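PDB 2POZ: putative dehydratase from Mesorhizobium loti, which is of unknown function but, as a member of the mandelate racemase/muconate lactonizing enzyme family, probably acts as a lyase. Local coordinates for residues V204-G209 with I216-K221. Sequence-based numbering, arbitrary orientation.
Sequences VDLSGG and IRFCRK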
# COMPACT_ATOMS: atom_id res chain seq x y z
N VAL A 204 -7.59 6.63 30.80
CA VAL A 204 -6.59 5.67 31.24
C VAL A 204 -5.28 5.88 30.48
O VAL A 204 -5.21 5.70 29.26
CB VAL A 204 -7.09 4.22 31.03
CG1 VAL A 204 -5.96 3.23 31.26
CG2 VAL A 204 -8.23 3.92 32.00
N ASP A 205 -4.25 6.27 31.21
CA ASP A 205 -2.92 6.48 30.64
C ASP A 205 -2.10 5.21 30.86
O ASP A 205 -1.91 4.78 32.01
CB ASP A 205 -2.25 7.69 31.30
CG ASP A 205 -0.79 7.86 30.87
OD1 ASP A 205 -0.39 7.36 29.79
OD2 ASP A 205 -0.04 8.52 31.61
N LEU A 206 -1.64 4.59 29.77
CA LEU A 206 -0.84 3.38 29.87
C LEU A 206 0.65 3.70 29.82
O LEU A 206 1.50 2.85 30.09
CB LEU A 206 -1.22 2.39 28.75
CG LEU A 206 -2.68 1.94 28.76
CD1 LEU A 206 -2.89 0.83 27.73
CD2 LEU A 206 -3.07 1.44 30.15
N SER A 207 0.96 4.95 29.47
CA SER A 207 2.34 5.43 29.40
C SER A 207 3.28 4.43 28.74
O SER A 207 4.37 4.16 29.25
CB SER A 207 2.84 5.75 30.83
OG SER A 207 3.98 6.59 30.82
N GLY A 208 2.87 3.88 27.60
CA GLY A 208 3.71 2.93 26.89
C GLY A 208 3.13 1.53 26.83
O GLY A 208 3.37 0.78 25.88
N GLY A 209 2.36 1.17 27.86
CA GLY A 209 1.72 -0.14 27.91
C GLY A 209 2.64 -1.34 28.01
O GLY A 209 3.76 -1.27 28.53
N ILE A 216 -3.75 -4.99 23.94
CA ILE A 216 -5.05 -5.11 23.29
C ILE A 216 -5.98 -5.85 24.25
O ILE A 216 -7.11 -5.43 24.49
CB ILE A 216 -4.93 -5.90 21.97
CG1 ILE A 216 -4.20 -5.04 20.93
CG2 ILE A 216 -6.31 -6.30 21.47
CD1 ILE A 216 -3.87 -5.79 19.66
N ARG A 217 -5.49 -6.95 24.82
CA ARG A 217 -6.28 -7.73 25.76
C ARG A 217 -6.77 -6.86 26.92
O ARG A 217 -7.95 -6.90 27.27
CB ARG A 217 -5.45 -8.90 26.29
CG ARG A 217 -6.12 -9.69 27.41
CD ARG A 217 -5.29 -10.92 27.75
NE ARG A 217 -5.60 -12.04 26.85
CZ ARG A 217 -4.70 -12.88 26.35
NH1 ARG A 217 -3.41 -12.75 26.63
NH2 ARG A 217 -5.11 -13.87 25.56
N PHE A 218 -5.88 -6.06 27.50
CA PHE A 218 -6.24 -5.20 28.62
C PHE A 218 -7.27 -4.12 28.25
O PHE A 218 -8.21 -3.87 29.00
CB PHE A 218 -4.99 -4.53 29.21
CG PHE A 218 -5.26 -3.68 30.42
CD1 PHE A 218 -5.60 -4.26 31.64
CD2 PHE A 218 -5.19 -2.29 30.34
CE1 PHE A 218 -5.85 -3.47 32.77
CE2 PHE A 218 -5.44 -1.49 31.47
CZ PHE A 218 -5.77 -2.08 32.67
N CYS A 219 -7.10 -3.49 27.09
CA CYS A 219 -8.03 -2.45 26.65
C CYS A 219 -9.42 -3.02 26.41
O CYS A 219 -10.43 -2.36 26.67
CB CYS A 219 -7.50 -1.77 25.39
SG CYS A 219 -6.00 -0.77 25.70
N ARG A 220 -9.49 -4.23 25.89
CA ARG A 220 -10.78 -4.85 25.65
C ARG A 220 -11.44 -5.17 26.99
O ARG A 220 -12.65 -5.03 27.14
CB ARG A 220 -10.62 -6.13 24.82
CG ARG A 220 -10.33 -5.86 23.34
CD ARG A 220 -10.08 -7.15 22.57
NE ARG A 220 -9.94 -6.89 21.14
CZ ARG A 220 -9.31 -7.70 20.30
NH1 ARG A 220 -8.77 -8.83 20.74
NH2 ARG A 220 -9.22 -7.38 19.01
N LYS A 221 -10.64 -5.60 27.96
CA LYS A 221 -11.19 -5.93 29.27
C LYS A 221 -11.81 -4.73 29.96
O LYS A 221 -12.88 -4.85 30.55
CB LYS A 221 -10.10 -6.54 30.16
CG LYS A 221 -10.63 -7.21 31.43
CD LYS A 221 -9.52 -7.98 32.14
CE LYS A 221 -10.02 -8.65 33.41
NZ LYS A 221 -11.13 -9.62 33.14
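Leu206, the first residue past strand 201-205, makes both close contacts of 204-209 with helix 212-222, its two methyls divided between neighbouring residues of that helix. CD2 comes obliquely to the ring of Phe218, 4.0 Å from CE2, while CD1 meets the sulfur of Cys219, with SG also 4.0 Å away. The two helix residues reach Leu206 by different torsions. Phe218 holds its CG anti to the backbone N (chi1 -177°), and its CB already points toward 204-209; in Cys219 the sulfur lies anti to the carbonyl carbon (chi1 -68°), which turns SG to the leucine although its CB does not itself aim at 204-209. The interface is small, 111 Å² over both sides, but all three residues are buried. Phe218 also rests on Ala185 and Val189 of helix 179-196, Cys219 on Ile249 and Leu251, and Leu206 on Val230 of the next strand, so the contact belongs to a larger apolar layer.

Directly past strand 201-205 the chain changes direction. Asp205 OD1 accepts the N-H of Ser207 at 2.8 Å in an Asx turn, met from well above the carboxylate plane (53°). A type I' turn from Leu206 to Gly209 overlaps it, closed by Gly209 N to Leu206 O at 2.9 Å. Gly208 and Gly209 both have positive phi. Ser207 O accepts a hydrogen bond from Lys83 of a neighbouring subunit, so the turn also takes part in the assembly.

This is the strand-to-helix half of a beta-alpha-beta unit, 201-205, 212-222 and 227-231, in the enolase-type barrel domain. With methyl, ring and sulfur as the touching groups, the contact rests on dispersion and burial of apolar surface, without directional bonds between the two segments, and probably contributes to the packing of the helix rather than securing it alone.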